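Local coordinates for acyl-CoA dehydrogenase domain protein Tcur3483 (Thermomonospora curvata, PDB 6WY9) that probably oxidises a CH-CH bond of an acyl substrate with FAD as cofactor, as members of the acyl-CoA dehydrogenase family generally do, at residues E48-G53 with I370-R375; S218-Q221 with V227-A230; V379-F382 with V386-V389. All coordinates share one frame; numbering follows the deposited sequence.

Helix 47-55, near the N terminus, supplies residues 48-53 to interaction 1, whose partner lies 317 residues further on in helix 369-380. The loop so closed takes in the whole beta-rich middle region and ties the N-terminal helices to the C-terminal ones. Nested within it, interaction 2 closes a short turn between strands 215-221 and 227-239, with Val-228 against the bound flavin cofactor. Interaction 3 follows in series after interaction 1, starting near the end of the same helix 369-380 and turning at once into helix 387-399 along the cofactor. Interactions 2 and 3 thus meet one dinucleotide from different domains, their centres about 20 Å apart.

Interaction 1: E48-G53 with I370-R375; sequences ERRRVG and IEQLSR. With GOL (glycerol), chain L.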
loop_
_atom_site.group_PDB
_atom_site.type_symbol
_atom_site.label_atom_id
_atom_site.label_comp_id
_atom_site.label_asym_id
_atom_site.label_seq_id
_atom_site.Cartn_x
_atom_site.Cartn_y
_atom_site.Cartn_z
ATOM N N GLU A 48 16.772 -4.492 -33.442
ATOM C CA GLU A 48 15.721 -5.323 -34.018
ATOM C C GLU A 48 15.065 -6.196 -32.959
ATOM O O GLU A 48 13.838 -6.344 -32.943
ATOM C CB GLU A 48 16.283 -6.186 -35.145
ATOM C CG GLU A 48 16.691 -5.402 -36.382
ATOM C CD GLU A 48 16.964 -6.300 -37.580
ATOM O OE1 GLU A 48 16.358 -7.390 -37.666
ATOM O OE2 GLU A 48 17.796 -5.920 -38.431
ATOM N N ARG A 49 15.865 -6.773 -32.059
ATOM C CA ARG A 49 15.311 -7.625 -31.011
ATOM C C ARG A 49 14.264 -6.880 -30.182
ATOM O O ARG A 49 13.142 -7.368 -29.993
ATOM C CB ARG A 49 16.435 -8.156 -30.115
ATOM C CG ARG A 49 17.205 -7.078 -29.341
ATOM C CD ARG A 49 17.735 -7.581 -27.996
ATOM N NE ARG A 49 17.916 -6.469 -27.073
ATOM C CZ ARG A 49 16.928 -5.923 -26.367
ATOM N NH1 ARG A 49 15.689 -6.401 -26.468
ATOM N NH2 ARG A 49 17.177 -4.897 -25.561
ATOM N N ARG A 50 14.621 -5.699 -29.666
ATOM C CA ARG A 50 13.686 -4.883 -28.897
ATOM C C ARG A 50 12.563 -4.317 -29.766
ATOM O O ARG A 50 11.573 -3.815 -29.222
ATOM C CB ARG A 50 14.450 -3.749 -28.187
ATOM C CG ARG A 50 13.754 -3.186 -26.949
ATOM C CD ARG A 50 13.895 -1.658 -26.811
ATOM N NE ARG A 50 13.617 -0.961 -28.065
ATOM C CZ ARG A 50 12.432 -0.949 -28.679
ATOM N NH1 ARG A 50 11.402 -1.610 -28.168
ATOM N NH2 ARG A 50 12.276 -0.282 -29.819
ATOM N N ARG A 51 12.690 -4.391 -31.095
ATOM C CA ARG A 51 11.630 -3.981 -32.013
ATOM C C ARG A 51 10.612 -5.094 -32.266
ATOM O O ARG A 51 9.403 -4.830 -32.264
ATOM C CB ARG A 51 12.239 -3.506 -33.338
ATOM C CG ARG A 51 12.693 -2.049 -33.334
ATOM C CD ARG A 51 11.640 -1.143 -33.970
ATOM N NE ARG A 51 11.878 -0.888 -35.394
ATOM C CZ ARG A 51 11.281 -1.530 -36.398
ATOM N NH1 ARG A 51 11.573 -1.210 -37.651
ATOM N NH2 ARG A 51 10.396 -2.489 -36.160
ATOM N N VAL A 52 11.067 -6.332 -32.486
ATOM C CA VAL A 52 10.132 -7.447 -32.642
ATOM C C VAL A 52 9.558 -7.867 -31.292
ATOM O O VAL A 52 8.444 -8.406 -31.229
ATOM C CB VAL A 52 10.802 -8.640 -33.350
ATOM C CG1 VAL A 52 10.918 -8.388 -34.846
ATOM C CG2 VAL A 52 12.159 -8.901 -32.757
ATOM N N GLY A 53 10.299 -7.640 -30.202
ATOM C CA GLY A 53 9.778 -7.935 -28.878
ATOM C C GLY A 53 8.672 -6.992 -28.443
ATOM O O GLY A 53 7.768 -7.394 -27.704
ATOM N N ILE A 370 12.433 -0.514 -19.619
ATOM C CA ILE A 370 11.585 -0.368 -18.437
ATOM C C ILE A 370 10.552 0.725 -18.667
ATOM O O ILE A 370 9.405 0.631 -18.203
ATOM C CB ILE A 370 12.441 -0.094 -17.195
ATOM C CG1 ILE A 370 13.284 -1.357 -16.877
ATOM C CG2 ILE A 370 11.511 0.280 -15.990
ATOM C CD1 ILE A 370 14.507 -1.103 -15.971
ATOM N N GLU A 371 10.941 1.776 -19.387
ATOM C CA GLU A 371 9.954 2.771 -19.789
ATOM C C GLU A 371 8.846 2.120 -20.635
ATOM O O GLU A 371 7.658 2.334 -20.381
ATOM C CB GLU A 371 10.648 3.902 -20.537
ATOM C CG GLU A 371 9.793 5.172 -20.701
ATOM C CD GLU A 371 8.736 5.041 -21.779
ATOM O OE1 GLU A 371 8.988 4.340 -22.795
ATOM O OE2 GLU A 371 7.657 5.669 -21.616
ATOM N N GLN A 372 9.209 1.335 -21.662
ATOM C CA GLN A 372 8.156 0.741 -22.486
ATOM C C GLN A 372 7.346 -0.325 -21.724
ATOM O O GLN A 372 6.107 -0.382 -21.852
ATOM C CB GLN A 372 8.737 0.162 -23.777
ATOM C CG GLN A 372 7.652 -0.562 -24.594
ATOM C CD GLN A 372 8.105 -0.858 -25.993
ATOM O OE1 GLN A 372 9.281 -1.110 -26.217
ATOM N NE2 GLN A 372 7.183 -0.813 -26.955
ATOM N N LEU A 373 8.007 -1.123 -20.869
ATOM C CA LEU A 373 7.297 -2.158 -20.107
ATOM C C LEU A 373 6.328 -1.552 -19.110
ATOM O O LEU A 373 5.288 -2.147 -18.833
ATOM C CB LEU A 373 8.293 -3.086 -19.377
ATOM C CG LEU A 373 8.950 -4.139 -20.300
ATOM C CD1 LEU A 373 10.142 -4.825 -19.624
ATOM C CD2 LEU A 373 7.926 -5.193 -20.792
ATOM N N SER A 374 6.661 -0.390 -18.533
ATOM C CA SER A 374 5.694 0.323 -17.696
ATOM C C SER A 374 4.405 0.631 -18.444
ATOM O O SER A 374 3.330 0.679 -17.830
ATOM C CB SER A 374 6.273 1.653 -17.210
ATOM O OG SER A 374 7.349 1.438 -16.326
ATOM N N ARG A 375 4.495 0.912 -19.741
ATOM C CA ARG A 375 3.281 1.207 -20.494
ATOM C C ARG A 375 2.539 -0.052 -20.910
ATOM O O ARG A 375 1.429 0.058 -21.443
ATOM C CB ARG A 375 3.610 2.051 -21.743
ATOM C CG ARG A 375 4.268 3.391 -21.418
ATOM C CD ARG A 375 4.529 4.153 -22.698
ATOM N NE ARG A 375 5.881 3.942 -23.222
ATOM C CZ ARG A 375 6.168 3.382 -24.402
ATOM N NH1 ARG A 375 5.190 2.894 -25.197
ATOM N NH2 ARG A 375 7.451 3.286 -24.763
HETATM C C1 GOL L . 8.770 -4.784 -25.111
HETATM O O1 GOL L . 8.381 -6.081 -25.173
HETATM C C2 GOL L . 10.319 -4.680 -25.103
HETATM O O2 GOL L . 10.852 -4.786 -26.343
HETATM C C3 GOL L . 10.476 -3.304 -24.401
HETATM O O3 GOL L . 11.399 -2.560 -25.121
#
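Arg-50 and Gln-372 reach for each other across a gap between two helices whose closest CA atoms, those of these same residues, are 10.2 Å apart. Gln-372 spans it with a fully extended side chain (chi1 176°), whereas Arg-50 bends at its second and third torsions to bring its guanidinium round. The two flat groups lie 48° apart, and although Arg-50 NH1 comes to 2.9 Å from Gln-372 OE1, the oxygen sits obliquely to the guanidinium and the angle is too poor for a hydrogen bond. A glycerol, probably from the crystallisation liquor, makes the link instead: NH1 of Arg-50 donates to its O3 at the guanidinium edge (3.2 Å, 158°), and O3 donates on to Gln-372 OE1 at 2.8 Å. Its O1 adds a weak bond to Gly-53 O. Arg-50 NH2 has its stronger partner in Glu-360, a salt bridge, and Gln-372 NE2 is bonded to Glu-54 and to the carbonyl of Gly-224. Within helix 369-380, Arg-375 grips both oxygens of Glu-371, one turn earlier, side-on through NE and NH2. Such a thin, polar, buried contact joins the N-terminal and C-terminal helical domains of the acyl-CoA dehydrogenase fold.

Interaction 2: S218-Q221 with V227-A230; sequences SPIQ and VVTA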
loop_
_atom_site.group_PDB
_atom_site.type_symbol
_atom_site.label_atom_id
_atom_site.label_comp_id
_atom_site.label_asym_id
_atom_site.label_seq_id
_atom_site.Cartn_x
_atom_site.Cartn_y
_atom_site.Cartn_z
ATOM N N SER A 218 -8.988 -5.407 -38.153
ATOM C CA SER A 218 -8.511 -4.022 -38.206
ATOM C C SER A 218 -7.621 -3.731 -37.009
ATOM O O SER A 218 -7.830 -4.277 -35.917
ATOM C CB SER A 218 -9.666 -3.000 -38.255
ATOM O OG SER A 218 -10.498 -3.140 -37.117
ATOM N N PRO A 219 -6.611 -2.878 -37.181
ATOM C CA PRO A 219 -5.606 -2.704 -36.135
ATOM C C PRO A 219 -6.106 -1.850 -34.984
ATOM O O PRO A 219 -6.942 -0.966 -35.157
ATOM C CB PRO A 219 -4.453 -2.011 -36.876
ATOM C CG PRO A 219 -5.117 -1.259 -37.994
ATOM C CD PRO A 219 -6.271 -2.138 -38.420
ATOM N N ILE A 220 -5.559 -2.127 -33.794
ATOM C CA ILE A 220 -5.720 -1.314 -32.585
ATOM C C ILE A 220 -4.324 -1.098 -31.990
ATOM O O ILE A 220 -3.666 -2.068 -31.600
ATOM C CB ILE A 220 -6.622 -2.001 -31.535
ATOM C CG1 ILE A 220 -8.059 -2.271 -32.048
ATOM C CG2 ILE A 220 -6.647 -1.183 -30.258
ATOM C CD1 ILE A 220 -8.860 -3.158 -31.042
ATOM N N GLN A 221 -3.880 0.158 -31.894
ATOM C CA GLN A 221 -2.565 0.468 -31.326
ATOM C C GLN A 221 -2.694 0.705 -29.832
ATOM O O GLN A 221 -3.593 1.437 -29.395
ATOM C CB GLN A 221 -1.948 1.712 -31.979
ATOM C CG GLN A 221 -0.519 1.963 -31.544
ATOM C CD GLN A 221 0.420 2.213 -32.718
ATOM O OE1 GLN A 221 0.088 2.941 -33.665
ATOM N NE2 GLN A 221 1.608 1.609 -32.663
ATOM N N VAL A 227 0.452 -3.593 -31.437
ATOM C CA VAL A 227 -0.740 -3.547 -32.271
ATOM C C VAL A 227 -1.489 -4.858 -32.051
ATOM O O VAL A 227 -0.928 -5.935 -32.265
ATOM C CB VAL A 227 -0.392 -3.337 -33.751
ATOM C CG1 VAL A 227 -1.656 -3.349 -34.594
ATOM C CG2 VAL A 227 0.365 -2.011 -33.945
ATOM N N VAL A 228 -2.734 -4.772 -31.576
ATOM C CA VAL A 228 -3.630 -5.930 -31.575
ATOM C C VAL A 228 -4.724 -5.623 -32.601
ATOM O O VAL A 228 -4.525 -4.754 -33.454
ATOM C CB VAL A 228 -4.145 -6.239 -30.153
ATOM C CG1 VAL A 228 -2.945 -6.597 -29.226
ATOM C CG2 VAL A 228 -4.915 -5.050 -29.571
ATOM N N THR A 229 -5.865 -6.322 -32.576
ATOM C CA THR A 229 -6.862 -6.151 -33.632
ATOM C C THR A 229 -8.269 -6.264 -33.070
ATOM O O THR A 229 -8.489 -6.706 -31.938
ATOM C CB THR A 229 -6.724 -7.195 -34.763
ATOM O OG1 THR A 229 -7.146 -8.480 -34.275
ATOM C CG2 THR A 229 -5.274 -7.297 -35.245
ATOM N N ALA A 230 -9.222 -5.823 -33.874
ATOM C CA ALA A 230 -10.582 -6.326 -33.810
ATOM C C ALA A 230 -10.716 -7.312 -34.968
ATOM O O ALA A 230 -10.098 -7.127 -36.012
ATOM C CB ALA A 230 -11.616 -5.194 -33.929
#
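Two pairs of reciprocal backbone hydrogen bonds, at Ile-220 with Val-228 and at Ser-218 with Ala-230, lace together the beta hairpin of strands 215-221 and 227-239. The shortest runs from Ile-220 N to Val-228 O at 2.8 Å, and Val-228 N returns a bond to Ile-220 O. The outer pair is similar in length, with Ala-230 N 2.9 Å from Ser-218 O. Pro-219 faces Thr-229 and Gln-221 faces Val-227 in the non-hydrogen-bonded positions between and beyond them, and there CA-H...O contacts take over, the closest from Thr-229 CA to Ser-218 O at 3.1 Å. The short segments are strongly twisted, with 135° between their directions. Thr-229 OG1 is hydrogen-bonded to Thr-178 O, in the loop that also carries the FAD-binding Ser-179. Ser-179 itself touches Val-228, which reaches the cofactor, so strand 227-239 borders the flavin site in the middle domain.

On the face that carries Ser-218, Ile-220, Val-228 and Ala-230, Ile-220 CB rests 4.0 Å from Val-228 CG2 and CD1 leans over the peptide joining Thr-229 to Ala-230. With CG1 anti to the backbone N (chi1 178°), Val-227 directs that methyl at the ring of Pro-219, where it meets CB at 3.8 Å. Its other methyl, CG2, lies 4.0 Å from the amide nitrogen NE2 of Gln-221.

Interaction 3: V379-F382 with V386-V389; sequences VNTF and VNEV. With FDA (dihydroflavine-adenine dinucleotide), chain C.
Beside the backbone link between Thr-381 and Asn-387, the carboxylate oxygen OE2 of Glu-388 is gripped by two groups: the adenosine ribose hydroxyl O2B of the reduced flavin dinucleotide, which donates to it at 2.8 Å, and a polar side chain of a neighbouring chain of another protein. A bend at the second torsion (chi2 93°) folds the carboxylate back to the sugar while CB lies 3.4 Å from the adenine carbon C2A. Shortening this residue to alanine is likely to leave O2B and the polar group of the neighbouring chain without the acceptor they share.

The turn that presents Glu-388 is closed by Asn-387 N, which donates to Thr-381 O at 3.1 Å. This bond ties the preceding loop to the first turn of helix 387-399, with Val-386 in the N-cap position. The side chains of Thr-381 and Asn-387 cross at about a right angle, with Thr-381 CB 3.6 Å from Asn-387 ND2. The Asn-387 amide is itself held on both sides, OD1 by Lys-333 and ND2 by Glu-338 and Thr-337 of helix 326-350.

Apolar groups line the rest. Val-386 sets CG1 3.6 Å from ribose C2B and CG2 against Phe-382 O. With CG between its backbone N and carbonyl carbon (chi1 58°), Phe-382 swings its ring under Val-379 O, which lies over the ring centre, 3.4 Å above its plane, and brings CE1 to 3.9 Å from the flavin methyl C8M. Together these residues form the C-terminal domain's share of the FAD site of an acyl-CoA dehydrogenase fold, completed by Thr-147 and Thr-153 of the same chain and by residues of a neighbouring chain.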
loop_
_atom_site.group_PDB
_atom_site.type_symbol
_atom_site.label_atom_id
_atom_site.label_comp_id
_atom_site.label_asym_id
_atom_site.label_seq_id
_atom_site.Cartn_x
_atom_site.Cartn_y
_atom_site.Cartn_z
ATOM N N VAL A 379 -1.560 -3.795 -18.723
ATOM C CA VAL A 379 -2.500 -4.723 -19.352
ATOM C C VAL A 379 -2.749 -5.953 -18.484
ATOM O O VAL A 379 -3.864 -6.476 -18.449
ATOM C CB VAL A 379 -1.986 -5.153 -20.726
ATOM C CG1 VAL A 379 -2.899 -6.318 -21.281
ATOM C CG2 VAL A 379 -1.900 -3.930 -21.665
ATOM N N ASN A 380 -1.701 -6.492 -17.849
ATOM C CA ASN A 380 -1.797 -7.898 -17.438
ATOM C C ASN A 380 -2.493 -8.084 -16.112
ATOM O O ASN A 380 -2.745 -9.233 -15.733
ATOM C CB ASN A 380 -0.407 -8.544 -17.398
ATOM C CG ASN A 380 0.199 -8.655 -18.796
ATOM O OD1 ASN A 380 -0.510 -8.940 -19.773
ATOM N ND2 ASN A 380 1.468 -8.399 -18.905
ATOM N N THR A 381 -2.830 -6.997 -15.416
ATOM C CA THR A 381 -3.724 -7.118 -14.272
ATOM C C THR A 381 -5.184 -7.324 -14.675
ATOM O O THR A 381 -5.996 -7.662 -13.805
ATOM C CB THR A 381 -3.613 -5.895 -13.340
ATOM O OG1 THR A 381 -4.030 -4.723 -14.049
ATOM C CG2 THR A 381 -2.170 -5.735 -12.803
ATOM N N PHE A 382 -5.563 -7.106 -15.953
ATOM C CA PHE A 382 -6.890 -7.474 -16.379
ATOM C C PHE A 382 -6.919 -8.486 -17.520
ATOM O O PHE A 382 -7.975 -9.077 -17.733
ATOM C CB PHE A 382 -7.744 -6.225 -16.754
ATOM C CG PHE A 382 -7.149 -5.366 -17.831
ATOM C CD1 PHE A 382 -7.278 -5.717 -19.172
ATOM C CD2 PHE A 382 -6.471 -4.180 -17.511
ATOM C CE1 PHE A 382 -6.737 -4.920 -20.183
ATOM C CE2 PHE A 382 -5.944 -3.358 -18.561
ATOM C CZ PHE A 382 -6.046 -3.735 -19.842
ATOM N N VAL A 386 -9.249 -11.253 -14.671
ATOM C CA VAL A 386 -9.334 -9.901 -14.128
ATOM C C VAL A 386 -9.038 -9.977 -12.630
ATOM O O VAL A 386 -9.683 -10.756 -11.916
ATOM C CB VAL A 386 -10.740 -9.358 -14.427
ATOM C CG1 VAL A 386 -11.056 -7.996 -13.759
ATOM C CG2 VAL A 386 -10.951 -9.346 -15.954
ATOM N N ASN A 387 -8.056 -9.204 -12.135
ATOM C CA ASN A 387 -7.574 -9.491 -10.784
ATOM C C ASN A 387 -8.691 -9.372 -9.736
ATOM O O ASN A 387 -8.657 -10.091 -8.727
ATOM C CB ASN A 387 -6.362 -8.601 -10.424
ATOM C CG ASN A 387 -5.077 -9.071 -11.116
ATOM O OD1 ASN A 387 -5.099 -10.023 -11.937
ATOM N ND2 ASN A 387 -3.960 -8.426 -10.786
ATOM N N GLU A 388 -9.683 -8.482 -9.936
ATOM C CA GLU A 388 -10.822 -8.447 -8.998
ATOM C C GLU A 388 -11.542 -9.797 -8.924
ATOM O O GLU A 388 -11.958 -10.244 -7.846
ATOM C CB GLU A 388 -11.843 -7.370 -9.405
ATOM C CG GLU A 388 -11.328 -5.914 -9.043
ATOM C CD GLU A 388 -10.582 -5.234 -10.220
ATOM O OE1 GLU A 388 -10.015 -5.971 -11.063
ATOM O OE2 GLU A 388 -10.596 -3.972 -10.299
ATOM N N VAL A 389 -11.791 -10.388 -10.072
ATOM C CA VAL A 389 -12.499 -11.662 -10.121
ATOM C C VAL A 389 -11.617 -12.762 -9.550
ATOM O O VAL A 389 -12.098 -13.689 -8.877
ATOM C CB VAL A 389 -12.939 -11.928 -11.565
ATOM C CG1 VAL A 389 -13.500 -13.363 -11.740
ATOM C CG2 VAL A 389 -13.982 -10.873 -11.949
HETATM P PA FDA C . -14.157 -4.972 -18.626
HETATM O O1A FDA C . -14.917 -3.767 -19.079
HETATM O O2A FDA C . -14.871 -6.332 -18.541
HETATM O O5B FDA C . -13.677 -4.706 -17.024
HETATM C C5B FDA C . -12.934 -3.517 -16.996
HETATM C C4B FDA C . -12.429 -3.348 -15.551
HETATM O O4B FDA C . -13.652 -3.468 -14.680
HETATM C C3B FDA C . -11.579 -4.525 -15.067
HETATM O O3B FDA C . -10.235 -4.344 -15.322
HETATM C C2B FDA C . -11.789 -4.447 -13.565
HETATM O O2B FDA C . -11.116 -3.297 -12.925
HETATM C C1B FDA C . -13.312 -4.141 -13.426
HETATM N N9A FDA C . -14.154 -5.316 -13.208
HETATM C C8A FDA C . -14.732 -6.178 -14.161
HETATM N N7A FDA C . -15.497 -7.109 -13.603
HETATM C C5A FDA C . -15.425 -6.865 -12.249
HETATM C C6A FDA C . -15.999 -7.537 -11.159
HETATM N N6A FDA C . -16.794 -8.611 -11.329
HETATM N N1A FDA C . -15.771 -7.110 -9.897
HETATM C C2A FDA C . -14.953 -6.021 -9.804
HETATM N N3A FDA C . -14.324 -5.280 -10.748
HETATM C C4A FDA C . -14.601 -5.738 -11.979
HETATM N N1 FDA C . -8.672 -11.081 -25.547
HETATM C C2 FDA C . -8.832 -12.145 -26.458
HETATM O O2 FDA C . -9.950 -12.689 -26.599
HETATM N N3 FDA C . -7.695 -12.531 -27.158
HETATM C C4 FDA C . -6.423 -11.927 -27.022
HETATM O O4 FDA C . -5.487 -12.325 -27.704
HETATM C C4X FDA C . -6.351 -10.848 -26.074
HETATM N N5 FDA C . -5.132 -10.196 -25.883
HETATM C C5X FDA C . -5.155 -8.917 -25.392
HETATM C C6 FDA C . -4.107 -8.089 -25.557
HETATM C C7 FDA C . -4.184 -6.766 -25.056
HETATM C C7M FDA C . -3.061 -5.923 -25.256
HETATM C C8 FDA C . -5.263 -6.313 -24.392
HETATM C C8M FDA C . -5.341 -4.937 -23.858
HETATM C C9 FDA C . -6.330 -7.171 -24.190
HETATM C C9A FDA C . -6.275 -8.463 -24.704
HETATM N N10 FDA C . -7.346 -9.351 -24.509
HETATM C C10 FDA C . -7.435 -10.437 -25.386
HETATM C "C1'" FDA C . -8.595 -8.840 -23.876
HETATM C "C2'" FDA C . -8.632 -9.125 -22.348
HETATM O "O2'" FDA C . -8.844 -10.434 -22.113
HETATM C "C3'" FDA C . -9.818 -8.195 -21.822
HETATM O "O3'" FDA C . -9.453 -6.831 -21.885
HETATM C "C4'" FDA C . -10.235 -8.601 -20.416
HETATM O "O4'" FDA C . -10.857 -9.836 -20.512
HETATM C "C5'" FDA C . -11.119 -7.471 -19.823
HETATM O "O5'" FDA C . -12.268 -7.373 -20.612
HETATM P P FDA C . -12.618 -5.793 -20.861
HETATM O O1P FDA C . -11.426 -5.236 -21.473
HETATM O O2P FDA C . -13.950 -5.750 -21.594
HETATM O O3P FDA C . -12.768 -5.036 -19.391
#